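PDB 5ZRD: tyrosinase from Burkholderia thailandensis, which oxidises monophenols to catechols and on to quinones at a pair of copper ions, and works efficiently at acidic pH. Local coordinates for residues 277-281 with 316-320. Residues are numbered along the deposited sequence; the frame is centred on the assembly and turned at random.
Sequences HNDIH and FFFHH. With CU (copper (II) ion), chain K; O (oxygen atom), chain L.
The rings of His277 and His320 meet at NE2 beside one copper ion, their planes turned 63° apart; the NE2 of His320 and the bound oxygen atom both lie at the edge of the His277 ring. One face of that ring carries CD2 of His281, offset toward the rim. His281 in turn receives CE2 of Phe316 at its own edge, 3.7 Å from its CE1, while a face of the Phe316 ring takes CD2 of His320 near the rim. NE2 of His277, of His281 and of His320 bind the copper at 1.9 to 2.1 Å, and the oxygen atom is the fourth ligand at 2.2 Å. This is one of the two three-histidine copper sites of a tyrosinase. The shared metal explains the 3.2 Å between NE2 of His277 and NE2 of His320, which is no hydrogen bond. Two of the ligand rings are fixed in rotation on the side away from the metal, through ND1: that of His277 hydrogen-bonds the carbonyl of Glu274 and, weakly, OD1 of Asn278, and that of His281 hydrogen-bonds the carbonyl of Met304. His319 binds no copper. With CG anti to the backbone N (chi1 161°), its ring reaches between the helices, and NE2 comes 3.3 Å from CD2 of His277. Ile280 meets the ND1 and CE1 side of the ring obliquely, CG2 lying 3.3 Å from ND1, which is hydrogen-bonded to Glu119. Helices 274-285 and 315-334 run nearly antiparallel here, at 154°, with their axes 11.2 Å apart, bridged by side chains and metal. Helix 90-108 flanks the site, its His94 stacked on His320 and its Phe90 edge-to-face with His277, while helix 237-244 touches Ile280 and His319; Asp279 and Asn278 hydrogen-bond Ser465, near the end of strand 456-466.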
loop_
_atom_site.group_PDB
_atom_site.type_symbol
_atom_site.label_atom_id
_atom_site.label_comp_id
_atom_site.label_asym_id
_atom_site.label_seq_id
_atom_site.Cartn_x
_atom_site.Cartn_y
_atom_site.Cartn_z
ATOM N N HIS A 277 35.780 -13.658 5.231
ATOM C CA HIS A 277 34.748 -14.378 4.462
ATOM C C HIS A 277 34.275 -13.528 3.279
ATOM O O HIS A 277 34.313 -13.984 2.144
ATOM C CB HIS A 277 33.587 -14.815 5.358
ATOM C CG HIS A 277 32.265 -14.842 4.669
ATOM N ND1 HIS A 277 31.482 -13.707 4.536
ATOM C CD2 HIS A 277 31.552 -15.843 4.119
ATOM C CE1 HIS A 277 30.347 -14.014 3.923
ATOM N NE2 HIS A 277 30.350 -15.313 3.666
ATOM N N ASN A 278 33.828 -12.319 3.578
ATOM C CA ASN A 278 33.459 -11.335 2.572
ATOM C C ASN A 278 34.558 -11.226 1.504
ATOM O O ASN A 278 34.244 -11.258 0.293
ATOM C CB ASN A 278 33.146 -9.985 3.209
ATOM C CG ASN A 278 31.822 -9.964 3.932
ATOM O OD1 ASN A 278 31.129 -10.980 4.003
ATOM N ND2 ASN A 278 31.464 -8.814 4.474
ATOM N N ASP A 279 35.821 -11.150 1.920
ATOM C CA ASP A 279 36.934 -11.003 0.955
ATOM C C ASP A 279 36.956 -12.118 -0.081
ATOM O O ASP A 279 37.162 -11.858 -1.272
ATOM C CB ASP A 279 38.294 -10.960 1.668
ATOM C CG ASP A 279 38.444 -9.759 2.622
ATOM O OD1 ASP A 279 37.723 -8.728 2.482
ATOM O OD2 ASP A 279 39.299 -9.854 3.526
ATOM N N ILE A 280 36.725 -13.357 0.361
ATOM C CA ILE A 280 36.905 -14.512 -0.481
ATOM C C ILE A 280 35.772 -14.489 -1.506
ATOM O O ILE A 280 35.982 -14.778 -2.652
ATOM C CB ILE A 280 36.975 -15.829 0.338
ATOM C CG1 ILE A 280 38.270 -15.980 1.148
ATOM C CG2 ILE A 280 36.771 -17.048 -0.533
ATOM C CD1 ILE A 280 39.568 -15.923 0.333
ATOM N N HIS A 281 34.567 -14.183 -1.076
ATOM C CA HIS A 281 33.486 -13.980 -1.985
ATOM C C HIS A 281 33.860 -12.938 -3.050
ATOM O O HIS A 281 33.553 -13.127 -4.187
ATOM C CB HIS A 281 32.257 -13.486 -1.219
ATOM C CG HIS A 281 31.407 -14.567 -0.645
ATOM N ND1 HIS A 281 30.266 -15.014 -1.280
ATOM C CD2 HIS A 281 31.485 -15.231 0.531
ATOM C CE1 HIS A 281 29.669 -15.900 -0.508
ATOM N NE2 HIS A 281 30.427 -16.099 0.592
ATOM N N PHE A 316 30.913 -22.141 -3.196
ATOM C CA PHE A 316 30.307 -21.564 -1.983
ATOM C C PHE A 316 30.454 -22.501 -0.778
ATOM O O PHE A 316 30.795 -22.060 0.288
ATOM C CB PHE A 316 28.835 -21.265 -2.192
ATOM C CG PHE A 316 28.154 -20.670 -0.989
ATOM C CD1 PHE A 316 27.661 -21.487 0.016
ATOM C CD2 PHE A 316 27.976 -19.298 -0.883
ATOM C CE1 PHE A 316 27.032 -20.929 1.109
ATOM C CE2 PHE A 316 27.352 -18.738 0.217
ATOM C CZ PHE A 316 26.892 -19.557 1.213
ATOM N N PHE A 317 30.265 -23.788 -0.961
ATOM C CA PHE A 317 30.147 -24.717 0.176
ATOM C C PHE A 317 31.531 -25.146 0.671
ATOM O O PHE A 317 31.713 -25.360 1.887
ATOM C CB PHE A 317 29.224 -25.878 -0.200
ATOM C CG PHE A 317 27.816 -25.390 -0.328
ATOM C CD1 PHE A 317 27.390 -24.820 -1.507
ATOM C CD2 PHE A 317 27.007 -25.297 0.780
ATOM C CE1 PHE A 317 26.130 -24.261 -1.600
ATOM C CE2 PHE A 317 25.737 -24.748 0.679
ATOM C CZ PHE A 317 25.298 -24.233 -0.506
ATOM N N PHE A 318 32.498 -25.233 -0.236
ATOM C CA PHE A 318 33.885 -25.539 0.151
ATOM C C PHE A 318 34.466 -24.385 0.989
ATOM O O PHE A 318 35.217 -24.578 1.956
ATOM C CB PHE A 318 34.713 -25.803 -1.113
ATOM C CG PHE A 318 34.335 -27.111 -1.758
ATOM C CD1 PHE A 318 33.257 -27.186 -2.619
ATOM C CD2 PHE A 318 34.981 -28.278 -1.414
ATOM C CE1 PHE A 318 32.865 -28.398 -3.147
ATOM C CE2 PHE A 318 34.604 -29.485 -1.977
ATOM C CZ PHE A 318 33.547 -29.545 -2.839
ATOM N N HIS A 319 34.124 -23.172 0.573
ATOM C CA HIS A 319 34.525 -21.959 1.233
ATOM C C HIS A 319 33.882 -21.860 2.621
ATOM O O HIS A 319 34.561 -21.589 3.608
ATOM C CB HIS A 319 34.113 -20.757 0.387
ATOM C CG HIS A 319 34.064 -19.479 1.142
ATOM N ND1 HIS A 319 35.175 -18.919 1.717
ATOM C CD2 HIS A 319 33.036 -18.656 1.416
ATOM C CE1 HIS A 319 34.840 -17.775 2.279
ATOM N NE2 HIS A 319 33.518 -17.617 2.140
ATOM N N HIS A 320 32.575 -22.021 2.651
ATOM C CA HIS A 320 31.834 -21.921 3.865
ATOM C C HIS A 320 32.139 -23.069 4.819
ATOM O O HIS A 320 31.939 -22.897 6.011
ATOM C CB HIS A 320 30.337 -21.800 3.619
ATOM C CG HIS A 320 29.910 -20.372 3.650
ATOM N ND1 HIS A 320 29.729 -19.701 4.824
ATOM C CD2 HIS A 320 29.706 -19.481 2.661
ATOM C CE1 HIS A 320 29.411 -18.458 4.565
ATOM N NE2 HIS A 320 29.359 -18.310 3.250
HETATM CU CU CU K . 29.555 -16.725 2.278
HETATM O O O L . 27.781 -15.497 2.503
#